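Side-chain contacts in twin-arginine translocation pathway signal (PDB 5IM2), which is probably the solute-binding protein of a TRAP transporter and holds a copurified benzoate in its ligand pocket: residues V128-F133 with G193-V198; T199-Y204 with G256-A261; V334-W339 with T356-I361. All blocks are in the same frame, centred on the assembly; numbering follows the deposited sequence. Where two conformers were deposited one is given.

Overall arrangement
Contacts 1 and 2 share helix 196-205 and lie with their centres about 5 Å apart beside the benzoate pocket. Contact 1 contributes Pro194 to that pocket, and the Tyr259 side chain of contact 2 comes within about 5 Å of the ligand. The two loops involved are joined directly by a probable hydrogen bond from Phe133 N to Leu258 O, 3.1 Å long. Contact 3, a surface salt bridge between helices 334-345 and 350-367, has its centre about 11 Å from that of contact 1 and about 13 Å from that of contact 2. It meets contact 1 where Trp339 packs on Val128 and Gln197, and contact 2 where Val335 packs on Met201 and Tyr204.

Contact 1 of 3, residues V128-F133 with G193-V198. With BEZ (benzoic acid), chain B.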
ATOM      1  N   VAL A 128      -7.058  -9.011   2.866  1.00 18.91           N
ATOM      2  CA  VAL A 128      -6.366 -10.194   3.351  1.00 16.71           C
ATOM      3  C   VAL A 128      -4.852  -9.955   3.347  1.00 11.88           C
ATOM      4  O   VAL A 128      -4.111 -10.512   4.170  1.00 17.11           O
ATOM      5  CB  VAL A 128      -6.785 -11.412   2.499  1.00 15.21           C
ATOM      6  CG1 VAL A 128      -6.247 -11.318   1.077  1.00 14.27           C
ATOM      7  CG2 VAL A 128      -6.385 -12.706   3.189  1.00 13.34           C
ATOM      8  N   PHE A 129      -4.369  -9.133   2.424  1.00 13.94           N
ATOM      9  CA  PHE A 129      -2.925  -8.911   2.286  1.00 13.82           C
ATOM     10  C   PHE A 129      -2.367  -7.949   3.311  1.00 11.26           C
ATOM     11  O   PHE A 129      -1.133  -7.855   3.457  1.00 16.38           O
ATOM     12  CB  PHE A 129      -2.619  -8.420   0.869  1.00 15.42           C
ATOM     13  CG  PHE A 129      -2.809  -9.492  -0.142  1.00 12.56           C
ATOM     14  CD1 PHE A 129      -1.863 -10.494  -0.294  1.00 15.71           C
ATOM     15  CD2 PHE A 129      -3.998  -9.593  -0.864  1.00 12.71           C
ATOM     16  CE1 PHE A 129      -2.076 -11.525  -1.161  1.00 17.74           C
ATOM     17  CE2 PHE A 129      -4.214 -10.628  -1.743  1.00 15.46           C
ATOM     18  CZ  PHE A 129      -3.269 -11.601  -1.886  1.00 15.90           C
ATOM     19  N   GLU A 130      -3.254  -7.289   4.051  1.00 13.47           N
ATOM     20  CA  GLU A 130      -2.927  -6.342   5.106  1.00 15.11           C
ATOM     21  C   GLU A 130      -2.970  -6.978   6.489  1.00 17.59           C
ATOM     22  O   GLU A 130      -2.668  -6.305   7.479  1.00 16.26           O
ATOM     23  CB  GLU A 130      -3.893  -5.145   5.061  1.00 14.34           C
ATOM     24  CG  GLU A 130      -3.764  -4.395   3.739  1.00 20.53           C
ATOM     25  CD  GLU A 130      -4.672  -3.189   3.600  1.00 25.32           C
ATOM     26  OE1 GLU A 130      -5.567  -2.994   4.435  1.00 20.01           O
ATOM     27  OE2 GLU A 130      -4.477  -2.441   2.625  1.00 22.25           O
ATOM     28  N   LEU A 131      -3.260  -8.277   6.578  1.00 12.13           N
ATOM     29  CA  LEU A 131      -3.314  -8.966   7.853  1.00 12.73           C
ATOM     30  C   LEU A 131      -1.908  -9.211   8.387  1.00 14.96           C
ATOM     31  O   LEU A 131      -0.922  -9.137   7.649  1.00 15.94           O
ATOM     32  CB  LEU A 131      -4.062 -10.296   7.709  1.00 13.92           C
ATOM     33  CG  LEU A 131      -5.523 -10.190   7.251  1.00 15.51           C
ATOM     34  CD1 LEU A 131      -6.050 -11.545   6.966  1.00 16.21           C
ATOM     35  CD2 LEU A 131      -6.360  -9.523   8.311  1.00 20.31           C
ATOM     36  N   PRO A 132      -1.772  -9.496   9.671  1.00 14.40           N
ATOM     37  CA  PRO A 132      -0.425  -9.562  10.237  1.00 14.54           C
ATOM     38  C   PRO A 132       0.396 -10.684   9.606  1.00 14.80           C
ATOM     39  O   PRO A 132      -0.092 -11.803   9.402  1.00 15.77           O
ATOM     40  CB  PRO A 132      -0.682  -9.789  11.731  1.00 16.97           C
ATOM     41  CG  PRO A 132      -1.967  -9.138  11.948  1.00 19.06           C
ATOM     42  CD  PRO A 132      -2.791  -9.447  10.728  1.00 18.12           C
ATOM     43  N   PHE A 133       1.647 -10.367   9.293  1.00 14.32           N
ATOM     44  CA  PHE A 133       2.649 -11.376   8.900  1.00 15.47           C
ATOM     45  C   PHE A 133       2.154 -12.241   7.730  1.00 19.13           C
ATOM     46  O   PHE A 133       2.149 -13.481   7.786  1.00 19.82           O
ATOM     47  CB  PHE A 133       3.049 -12.216  10.114  1.00 16.41           C
ATOM     48  CG  PHE A 133       3.697 -11.394  11.197  1.00 21.17           C
ATOM     49  CD1 PHE A 133       5.009 -11.015  11.083  1.00 19.60           C
ATOM     50  CD2 PHE A 133       2.982 -10.963  12.295  1.00 20.99           C
ATOM     51  CE1 PHE A 133       5.609 -10.246  12.024  1.00 20.70           C
ATOM     52  CE2 PHE A 133       3.579 -10.190  13.256  1.00 21.62           C
ATOM     53  CZ  PHE A 133       4.908  -9.838  13.139  1.00 18.28           C
ATOM     54  N   GLY A 193      -2.232   4.386  11.419  1.00 16.32           N
ATOM     55  CA  GLY A 193      -2.187   3.378  10.381  1.00 15.54           C
ATOM     56  C   GLY A 193      -2.976   3.825   9.165  1.00 18.30           C
ATOM     57  O   GLY A 193      -3.834   4.714   9.236  1.00 14.49           O
ATOM     58  N   PRO A 194      -2.733   3.179   8.023  1.00 13.34           N
ATOM     59  CA  PRO A 194      -3.363   3.617   6.775  1.00 15.10           C
ATOM     60  C   PRO A 194      -4.772   3.076   6.524  1.00 19.11           C
ATOM     61  O   PRO A 194      -5.540   3.717   5.797  1.00 21.27           O
ATOM     62  CB  PRO A 194      -2.383   3.099   5.710  1.00 19.11           C
ATOM     63  CG  PRO A 194      -1.770   1.845   6.349  1.00 14.62           C
ATOM     64  CD  PRO A 194      -1.653   2.206   7.807  1.00 12.09           C
ATOM     65  N   THR A 195      -5.105   1.913   7.092  1.00 17.07           N
ATOM     66  CA  THR A 195      -6.352   1.221   6.796  1.00 14.69           C
ATOM     67  C   THR A 195      -6.885   0.561   8.070  1.00 21.58           C
ATOM     68  O   THR A 195      -6.137   0.338   9.019  1.00 18.38           O
ATOM     69  CB  THR A 195      -6.134   0.144   5.760  1.00 14.93           C
ATOM     70  OG1 THR A 195      -5.341  -0.883   6.373  1.00 21.82           O
ATOM     71  CG2 THR A 195      -5.418   0.695   4.532  1.00 18.83           C
ATOM     72  N   ARG A 196      -8.149   0.126   8.031  1.00 23.60           N
ATOM     73  CA  ARG A 196      -8.761  -0.490   9.220  1.00 18.61           C
ATOM     74  C   ARG A 196      -8.060  -1.789   9.639  1.00 17.12           C
ATOM     75  O   ARG A 196      -8.007  -2.104  10.830  1.00 17.97           O
ATOM     76  CB  ARG A 196     -10.258  -0.720   8.981  1.00 26.98           C
ATOM     77  CG  ARG A 196     -10.598  -1.948   8.175  1.00 42.08           C
ATOM     78  CD  ARG A 196     -12.101  -2.241   8.156  1.00 49.57           C
ATOM     79  NE  ARG A 196     -12.381  -3.465   7.403  1.00 53.11           N
ATOM     80  CZ  ARG A 196     -13.423  -4.271   7.605  1.00 67.12           C
ATOM     81  NH1 ARG A 196     -14.323  -4.002   8.549  1.00 68.61           N
ATOM     82  NH2 ARG A 196     -13.564  -5.362   6.857  1.00 64.07           N
ATOM     83  N   GLN A 197      -7.522  -2.601   8.708  1.00 18.93           N
ATOM     84  CA  GLN A 197      -6.857  -3.797   9.217  1.00 19.52           C
ATOM     85  C   GLN A 197      -5.571  -3.458   9.945  1.00 17.53           C
ATOM     86  O   GLN A 197      -5.199  -4.154  10.878  1.00 17.36           O
ATOM     87  CB  GLN A 197      -6.550  -4.829   8.109  1.00 25.05           C
ATOM     88  CG  GLN A 197      -7.723  -5.622   7.615  1.00 21.64           C
ATOM     89  CD  GLN A 197      -8.649  -6.105   8.685  1.00 16.20           C
ATOM     90  OE1 GLN A 197      -8.213  -6.599   9.730  1.00 28.61           O
ATOM     91  NE2 GLN A 197      -9.937  -6.025   8.414  1.00 24.10           N
ATOM     92  N   VAL A 198      -4.852  -2.408   9.531  1.00 16.43           N
ATOM     93  CA  VAL A 198      -3.637  -2.068  10.252  1.00 17.27           C
ATOM     94  C   VAL A 198      -3.982  -1.420  11.587  1.00 15.24           C
ATOM     95  O   VAL A 198      -3.317  -1.675  12.600  1.00 16.49           O
ATOM     96  CB  VAL A 198      -2.748  -1.165   9.382  1.00 17.03           C
ATOM     97  CG1 VAL A 198      -1.423  -0.865  10.069  1.00 18.31           C
ATOM     98  CG2 VAL A 198      -2.516  -1.825   8.024  1.00 18.03           C
TER
HETATM   99  C   BEZ B 401       0.578   4.894   3.608  1.00 12.40           C
HETATM  100  O1  BEZ B 401       0.924   4.259   4.646  1.00 13.97           O
HETATM  101  O2  BEZ B 401      -0.491   5.548   3.616  1.00 17.04           O
HETATM  102  C1  BEZ B 401       1.460   4.887   2.396  1.00 13.02           C
HETATM  103  C2  BEZ B 401       1.067   5.574   1.251  1.00 15.01           C
HETATM  104  C3  BEZ B 401       1.919   5.581   0.146  1.00 15.09           C
HETATM  105  C4  BEZ B 401       3.119   4.891   0.194  1.00 11.97           C
HETATM  106  C5  BEZ B 401       3.493   4.190   1.324  1.00 16.58           C
HETATM  107  C6  BEZ B 401       2.650   4.189   2.442  1.00 16.22           C
HETATM  108  O   HOH W   1      -2.790  -6.047  10.142  1.00 24.49           O
HETATM  109  O   HOH W   2      -7.878  -2.650   5.711  1.00 33.99           O
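At the N-terminus of helix 196-205, beside the benzoate pocket, the carboxylate of Glu130 meets the N-cap residue Thr195. Thr195 OG1 donates to Glu130 OE1 over 2.9 Å, arriving from above the carboxylate plane and 55° out of it. A water adds a second grip on the same oxygen: it donates to Glu130 OE1 at 2.7 Å and accepts from Gln197 N at 3.0 Å, linking the acid to the first turn of the helix. Glu130 OE2 accepts from Thr262 N, so both carboxylate oxygens are held. With CG beside the backbone N (chi1 -62°) and the chain extended beyond it, the buried side chain reaches straight towards Thr195, which comes from the opposite direction. This acid links the six-stranded sheet, through strand 190-193 and the helix following it, to strand 262-267 of the five-stranded sheet, the two sheets marking the two lobes of the solute-binding-protein fold. Its charge would probably be favoured by the nearby helix N-terminus. Were this acid an alanine, the hydroxyl of Thr195 and the N-H of Thr262 would probably each lose a mate, and the water would be left with Gln197 N but without its carboxylate partner. A second water donates to Glu130 O at 2.7 Å and to Gln197 O at 3.2 Å. Leu131 and Gln197 run side by side, CD2 of the leucine lying 3.7 Å from Gln197 OE1, while Gln197 NE2 is hydrogen-bonded to Glu127 OE1. Pro194, just before the N-cap, places its CB 3.7 Å from benzoate O1; the ligand itself is hydrogen-bonded to Arg192 and Tyr118.

Contact 2 of 3, residues T199-Y204 with G256-A261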
ATOM      1  N   THR A 199      -5.039  -0.595  11.625  1.00 15.49           N
ATOM      2  CA  THR A 199      -5.420   0.022  12.907  1.00 13.17           C
ATOM      3  C   THR A 199      -5.993  -1.012  13.859  1.00 13.95           C
ATOM      4  O   THR A 199      -5.760  -0.924  15.077  1.00 16.42           O
ATOM      5  CB  THR A 199      -6.403   1.179  12.720  1.00 15.70           C
ATOM      6  OG1 THR A 199      -7.594   0.737  12.077  1.00 18.87           O
ATOM      7  CG2 THR A 199      -5.770   2.329  11.953  1.00 19.08           C
ATOM      8  N   LYS A 200      -6.658  -2.045  13.328  1.00 14.15           N
ATOM      9  CA  LYS A 200      -7.102  -3.142  14.192  1.00 14.00           C
ATOM     10  C   LYS A 200      -5.918  -3.856  14.824  1.00 14.93           C
ATOM     11  O   LYS A 200      -5.938  -4.176  16.026  1.00 17.02           O
ATOM     12  CB  LYS A 200      -7.970  -4.103  13.389  1.00 16.42           C
ATOM     13  CG  LYS A 200      -9.360  -3.557  13.158  1.00 25.37           C
ATOM     14  CD  LYS A 200     -10.210  -4.498  12.336  1.00 42.27           C
ATOM     15  CE  LYS A 200     -11.472  -3.795  11.832  1.00 58.45           C
ATOM     16  NZ  LYS A 200     -12.235  -3.152  12.942  1.00 68.84           N
ATOM     17  N   MET A 201      -4.872  -4.131  14.041  0.68 14.26           N
ATOM     18  CA  MET A 201      -3.671  -4.724  14.616  0.68 16.58           C
ATOM     19  C   MET A 201      -3.080  -3.804  15.668  0.68 16.22           C
ATOM     20  O   MET A 201      -2.763  -4.238  16.781  0.68 17.46           O
ATOM     21  CB  MET A 201      -2.652  -5.032  13.511  0.68 20.87           C
ATOM     22  CG  MET A 201      -1.285  -5.475  13.999  0.68 21.29           C
ATOM     23  SD  MET A 201      -0.143  -4.118  14.319  0.68 19.62           S
ATOM     24  CE  MET A 201       0.052  -3.359  12.714  0.68 20.50           C
ATOM     25  N   LEU A 202      -2.953  -2.511  15.358  1.00 16.30           N
ATOM     26  CA  LEU A 202      -2.354  -1.613  16.342  1.00 16.61           C
ATOM     27  C   LEU A 202      -3.131  -1.639  17.658  1.00 14.46           C
ATOM     28  O   LEU A 202      -2.538  -1.569  18.741  1.00 17.54           O
ATOM     29  CB  LEU A 202      -2.273  -0.191  15.786  1.00 16.04           C
ATOM     30  CG  LEU A 202      -1.320   0.047  14.600  1.00 20.70           C
ATOM     31  CD1 LEU A 202      -1.496   1.425  13.957  1.00 16.83           C
ATOM     32  CD2 LEU A 202       0.118  -0.137  15.013  1.00 27.43           C
ATOM     33  N   GLY A 203      -4.453  -1.734  17.588  1.00 16.89           N
ATOM     34  CA  GLY A 203      -5.245  -1.767  18.803  1.00 14.98           C
ATOM     35  C   GLY A 203      -4.992  -3.002  19.631  1.00 16.21           C
ATOM     36  O   GLY A 203      -4.953  -2.944  20.863  1.00 18.03           O
ATOM     37  N   TYR A 204      -4.804  -4.133  18.967  1.00 18.11           N
ATOM     38  CA  TYR A 204      -4.496  -5.347  19.696  1.00 15.95           C
ATOM     39  C   TYR A 204      -3.087  -5.319  20.287  1.00 22.44           C
ATOM     40  O   TYR A 204      -2.813  -6.050  21.237  1.00 22.51           O
ATOM     41  CB  TYR A 204      -4.699  -6.555  18.785  1.00 17.82           C
ATOM     42  CG  TYR A 204      -6.125  -7.113  18.768  1.00 16.94           C
ATOM     43  CD1 TYR A 204      -6.633  -7.799  19.872  1.00 18.48           C
ATOM     44  CD2 TYR A 204      -6.946  -6.960  17.669  1.00 18.96           C
ATOM     45  CE1 TYR A 204      -7.925  -8.336  19.882  1.00 20.59           C
ATOM     46  CE2 TYR A 204      -8.247  -7.484  17.658  1.00 17.76           C
ATOM     47  CZ  TYR A 204      -8.734  -8.170  18.776  1.00 19.73           C
ATOM     48  OH  TYR A 204      -9.980  -8.704  18.768  1.00 20.53           O
ATOM     49  N   GLY A 256       9.574 -12.117   9.525  1.00 26.72           N
ATOM     50  CA  GLY A 256       8.463 -11.720   8.681  1.00 27.02           C
ATOM     51  C   GLY A 256       8.228 -10.226   8.683  1.00 24.20           C
ATOM     52  O   GLY A 256       9.016  -9.421   9.182  1.00 24.16           O
ATOM     53  N   ALA A 257       7.114  -9.855   8.055  1.00 20.16           N
ATOM     54  CA  ALA A 257       6.724  -8.468   7.880  1.00 20.58           C
ATOM     55  C   ALA A 257       5.454  -8.241   8.672  1.00 20.72           C
ATOM     56  O   ALA A 257       4.439  -8.893   8.419  1.00 16.26           O
ATOM     57  CB  ALA A 257       6.492  -8.146   6.406  1.00 20.67           C
ATOM     58  N   LEU A 258       5.488  -7.292   9.594  1.00 15.70           N
ATOM     59  CA  LEU A 258       4.329  -7.075  10.440  1.00 16.47           C
ATOM     60  C   LEU A 258       3.085  -6.783   9.603  1.00 13.82           C
ATOM     61  O   LEU A 258       2.021  -7.363   9.840  1.00 18.22           O
ATOM     62  CB  LEU A 258       4.597  -5.928  11.417  1.00 15.71           C
ATOM     63  CG  LEU A 258       3.374  -5.561  12.285  1.00 17.75           C
ATOM     64  CD1 LEU A 258       3.020  -6.712  13.183  1.00 23.13           C
ATOM     65  CD2 LEU A 258       3.694  -4.337  13.098  1.00 22.41           C
ATOM     66  N   TYR A 259       3.182  -5.862   8.640  1.00 12.83           N
ATOM     67  CA  TYR A 259       2.052  -5.585   7.757  1.00 12.40           C
ATOM     68  C   TYR A 259       2.566  -4.992   6.448  1.00 15.67           C
ATOM     69  O   TYR A 259       3.703  -4.532   6.343  1.00 16.33           O
ATOM     70  CB  TYR A 259       1.020  -4.618   8.409  1.00 16.09           C
ATOM     71  CG  TYR A 259       1.431  -3.184   8.264  1.00 12.60           C
ATOM     72  CD1 TYR A 259       2.364  -2.619   9.111  1.00 15.61           C
ATOM     73  CD2 TYR A 259       0.941  -2.415   7.219  1.00 11.83           C
ATOM     74  CE1 TYR A 259       2.802  -1.306   8.930  1.00 18.49           C
ATOM     75  CE2 TYR A 259       1.367  -1.100   7.033  1.00 17.44           C
ATOM     76  CZ  TYR A 259       2.300  -0.561   7.888  1.00 13.57           C
ATOM     77  OH  TYR A 259       2.726   0.739   7.691  1.00 18.26           O
ATOM     78  N   THR A 260       1.684  -4.995   5.459  1.00 14.91           N
ATOM     79  CA  THR A 260       1.811  -4.139   4.286  1.00 14.93           C
ATOM     80  C   THR A 260       0.427  -3.608   3.931  1.00 15.54           C
ATOM     81  O   THR A 260      -0.603  -4.078   4.434  1.00 13.79           O
ATOM     82  CB  THR A 260       2.479  -4.883   3.127  1.00 17.98           C
ATOM     83  OG1 THR A 260       2.748  -3.951   2.080  1.00 18.52           O
ATOM     84  CG2 THR A 260       1.620  -6.027   2.595  1.00 14.20           C
ATOM     85  N   ALA A 261       0.405  -2.582   3.092  1.00 16.35           N
ATOM     86  CA  ALA A 261      -0.839  -2.025   2.585  1.00 17.55           C
ATOM     87  C   ALA A 261      -0.947  -2.311   1.095  1.00 13.83           C
ATOM     88  O   ALA A 261       0.053  -2.449   0.407  1.00 16.17           O
ATOM     89  CB  ALA A 261      -0.930  -0.517   2.852  1.00 17.28           C
TER
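The ring of Tyr259 is approached obliquely by the terminal methyl of Met201, whose CE lies 4.3 Å from Tyr259 CD1. Val198, one turn earlier on the same helix, also touches Tyr259. The closer partner of the methionine is Leu258: Met201 CE stands 3.8 Å from Leu258 CD2, and Met201 SD lies 4.0 Å from that same methyl. The two aliphatic chains cross obliquely rather than running alongside. Met201 leaves the helix with CG opposite its backbone N (chi1 172°), then bends at both later torsions, which carries CE into the corner between Leu258 and Tyr259. Met201 was modelled in two conformers, and these distances hold for one of them. The interaction is wholly apolar, while the hydroxyl end of Tyr259 points towards the bound benzoate. Contact 2 thus lays helix 196-205 against the loop leading into strand 262-267. That loop is tied by backbone hydrogen bonding between Tyr259 and Gly171 of strand 171-175; Leu258 and Leu202 both pack on Phe173 of this strand, while Tyr204 rests on Val334 of helix 334-345.

Contact 3 of 3, residues V334-W339 with T356-I361; sequences VVEVAW and TARALI
Glu336 OE1 and Arg358 NH2 form the salt bridge that joins helix 334-345 to helix 350-367. The modelled separation of Glu336 OE1 and Arg358 NH2 is 2.4 Å, shorter than a sound hydrogen bond, so its exact length is doubtful; Arg358 was built in two conformers, and the bridge belongs to one of them. Both carboxylate oxygens come to the edge of the guanidinium, OE1 near its plane and OE2 within it, yet the two groups are not coplanar: their planes stand 51° apart. The pairing is therefore lopsided, for Glu336 OE2 stays 3.5 Å from Arg358 NH1 while OE1 takes the bond. The side chains meet at about a right angle. Glu336 places CG between its backbone N and carbonyl carbon (chi1 75°) and is extended beyond it, whereas Arg358 stretches from CG to NE along almost its full length. The extended chains span the gap between the helices, whose nearest CA atoms in the two segments, those of Glu336 and Ala357, are 11.9 Å apart. The helices also touch where Glu336 lies on Leu354 and Trp339 packs on Leu353, and Val128 from the neighbouring loop fits against Ala357. With Arg358 exposed and Glu336 partly so, solvent is likely to screen the charges, which is consistent with a surface ion pair that probably adds modestly to the joining of the two helices.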
ATOM      1  N   VAL A 334      -5.422 -12.706  16.540  1.00 22.26           N
ATOM      2  CA  VAL A 334      -6.862 -12.681  16.401  1.00 19.47           C
ATOM      3  C   VAL A 334      -7.297 -11.868  15.188  1.00 18.34           C
ATOM      4  O   VAL A 334      -8.433 -12.013  14.737  1.00 20.23           O
ATOM      5  CB  VAL A 334      -7.512 -12.152  17.691  1.00 27.32           C
ATOM      6  CG1 VAL A 334      -6.961 -10.809  18.053  1.00 38.47           C
ATOM      7  CG2 VAL A 334      -9.027 -12.101  17.545  1.00 28.41           C
ATOM      8  N   VAL A 335      -6.428 -11.003  14.643  1.00 19.77           N
ATOM      9  CA  VAL A 335      -6.862 -10.120  13.567  1.00 17.71           C
ATOM     10  C   VAL A 335      -7.345 -10.925  12.369  1.00 20.31           C
ATOM     11  O   VAL A 335      -8.364 -10.588  11.763  1.00 18.69           O
ATOM     12  CB  VAL A 335      -5.754  -9.130  13.143  1.00 15.90           C
ATOM     13  CG1 VAL A 335      -6.246  -8.227  12.021  1.00 16.28           C
ATOM     14  CG2 VAL A 335      -5.343  -8.261  14.301  1.00 19.95           C
ATOM     15  N   GLU A 336      -6.601 -11.967  11.975  1.00 17.78           N
ATOM     16  CA  GLU A 336      -7.018 -12.753  10.810  1.00 17.95           C
ATOM     17  C   GLU A 336      -8.261 -13.581  11.102  1.00 18.20           C
ATOM     18  O   GLU A 336      -9.067 -13.795  10.196  1.00 20.80           O
ATOM     19  CB  GLU A 336      -5.882 -13.661  10.320  1.00 24.01           C
ATOM     20  CG  GLU A 336      -5.631 -14.850  11.159  1.00 27.68           C
ATOM     21  CD  GLU A 336      -4.551 -15.723  10.559  1.00 48.80           C
ATOM     22  OE1 GLU A 336      -3.712 -15.180   9.809  1.00 50.11           O
ATOM     23  OE2 GLU A 336      -4.549 -16.946  10.821  1.00 62.22           O
ATOM     24  N   VAL A 337      -8.419 -14.069  12.341  1.00 19.39           N
ATOM     25  CA  VAL A 337      -9.635 -14.783  12.738  1.00 21.81           C
ATOM     26  C   VAL A 337     -10.860 -13.880  12.603  1.00 22.66           C
ATOM     27  O   VAL A 337     -11.910 -14.275  12.062  1.00 20.97           O
ATOM     28  CB  VAL A 337      -9.466 -15.307  14.176  1.00 24.52           C
ATOM     29  CG1 VAL A 337     -10.788 -15.794  14.745  1.00 31.42           C
ATOM     30  CG2 VAL A 337      -8.423 -16.420  14.161  1.00 21.84           C
ATOM     31  N   ALA A 338     -10.744 -12.647  13.088  1.00 19.28           N
ATOM     32  CA  ALA A 338     -11.841 -11.692  12.964  1.00 26.20           C
ATOM     33  C   ALA A 338     -12.141 -11.319  11.515  1.00 22.82           C
ATOM     34  O   ALA A 338     -13.302 -11.067  11.168  1.00 19.75           O
ATOM     35  CB  ALA A 338     -11.510 -10.443  13.775  1.00 26.32           C
ATOM     36  N   TRP A 339     -11.116 -11.240  10.665  1.00 16.67           N
ATOM     37  CA  TRP A 339     -11.333 -10.926   9.258  1.00 20.94           C
ATOM     38  C   TRP A 339     -12.103 -12.049   8.558  1.00 18.03           C
ATOM     39  O   TRP A 339     -13.024 -11.786   7.772  1.00 17.98           O
ATOM     40  CB  TRP A 339      -9.979 -10.665   8.588  1.00 15.31           C
ATOM     41  CG  TRP A 339     -10.092 -10.324   7.128  1.00 15.27           C
ATOM     42  CD1 TRP A 339     -10.303  -9.091   6.602  1.00 16.79           C
ATOM     43  CD2 TRP A 339     -10.035 -11.233   6.015  1.00 18.43           C
ATOM     44  NE1 TRP A 339     -10.401  -9.167   5.232  1.00 17.77           N
ATOM     45  CE2 TRP A 339     -10.240 -10.464   4.841  1.00 16.82           C
ATOM     46  CE3 TRP A 339      -9.850 -12.622   5.895  1.00 15.11           C
ATOM     47  CZ2 TRP A 339     -10.260 -11.036   3.556  1.00 17.27           C
ATOM     48  CZ3 TRP A 339      -9.873 -13.186   4.628  1.00 18.56           C
ATOM     49  CH2 TRP A 339     -10.082 -12.377   3.468  1.00 14.69           C
ATOM     50  N   THR A 356      -6.376 -19.261   0.086  1.00 17.41           N
ATOM     51  CA  THR A 356      -5.862 -18.949  -1.233  1.00 17.65           C
ATOM     52  C   THR A 356      -4.759 -17.904  -1.132  1.00 15.20           C
ATOM     53  O   THR A 356      -3.723 -18.031  -1.804  1.00 15.33           O
ATOM     54  CB  THR A 356      -7.022 -18.491  -2.133  1.00 14.96           C
ATOM     55  OG1 THR A 356      -7.885 -19.618  -2.430  1.00 17.53           O
ATOM     56  CG2 THR A 356      -6.554 -17.864  -3.404  1.00 17.97           C
ATOM     57  N   ALA A 357      -4.963 -16.860  -0.319  1.00 15.50           N
ATOM     58  CA  ALA A 357      -3.971 -15.786  -0.270  1.00 15.50           C
ATOM     59  C   ALA A 357      -2.605 -16.311   0.165  1.00 16.69           C
ATOM     60  O   ALA A 357      -1.572 -15.968  -0.432  1.00 16.15           O
ATOM     61  CB  ALA A 357      -4.445 -14.663   0.651  1.00 16.65           C
ATOM     62  N   ARG A 358      -2.572 -17.159   1.190  0.53 14.56           N
ATOM     63  CA  ARG A 358      -1.290 -17.699   1.630  0.53 17.49           C
ATOM     64  C   ARG A 358      -0.664 -18.557   0.544  0.53 16.17           C
ATOM     65  O   ARG A 358       0.545 -18.473   0.296  0.53 16.85           O
ATOM     66  CB  ARG A 358      -1.473 -18.491   2.923  0.53 19.83           C
ATOM     67  CG  ARG A 358      -1.802 -17.561   4.080  0.53 25.88           C
ATOM     68  CD  ARG A 358      -1.568 -18.222   5.406  0.53 34.32           C
ATOM     69  NE  ARG A 358      -1.443 -17.238   6.476  0.53 34.37           N
ATOM     70  CZ  ARG A 358      -2.251 -17.142   7.532  0.53 33.55           C
ATOM     71  NH1 ARG A 358      -3.283 -17.971   7.706  0.53 20.75           N
ATOM     72  NH2 ARG A 358      -1.998 -16.203   8.432  0.53 36.98           N
ATOM     73  N   ALA A 359      -1.475 -19.375  -0.128  1.00 16.15           N
ATOM     74  CA  ALA A 359      -0.942 -20.226  -1.189  1.00 15.13           C
ATOM     75  C   ALA A 359      -0.376 -19.396  -2.335  1.00 17.10           C
ATOM     76  O   ALA A 359       0.649 -19.767  -2.932  1.00 17.33           O
ATOM     77  CB  ALA A 359      -2.029 -21.160  -1.716  1.00 16.75           C
ATOM     78  N   LEU A 360      -1.066 -18.311  -2.707  1.00 15.92           N
ATOM     79  CA  LEU A 360      -0.624 -17.498  -3.846  1.00 17.90           C
ATOM     80  C   LEU A 360       0.655 -16.756  -3.510  1.00 18.66           C
ATOM     81  O   LEU A 360       1.553 -16.630  -4.361  1.00 17.30           O
ATOM     82  CB  LEU A 360      -1.750 -16.526  -4.283  1.00 18.00           C
ATOM     83  CG  LEU A 360      -2.947 -17.162  -5.004  1.00 15.31           C
ATOM     84  CD1 LEU A 360      -4.027 -16.166  -5.386  1.00 17.17           C
ATOM     85  CD2 LEU A 360      -2.487 -17.920  -6.264  1.00 16.68           C
ATOM     86  N   ILE A 361       0.779 -16.283  -2.271  1.00 17.11           N
ATOM     87  CA  ILE A 361       2.033 -15.671  -1.830  1.00 14.66           C
ATOM     88  C   ILE A 361       3.160 -16.696  -1.914  1.00 18.84           C
ATOM     89  O   ILE A 361       4.258 -16.412  -2.405  1.00 15.65           O
ATOM     90  CB  ILE A 361       1.868 -15.121  -0.401  1.00 17.15           C
ATOM     91  CG1 ILE A 361       0.923 -13.925  -0.458  1.00 14.64           C
ATOM     92  CG2 ILE A 361       3.209 -14.755   0.202  1.00 20.90           C
ATOM     93  CD1 ILE A 361       0.469 -13.397   0.915  1.00 14.68           C
TER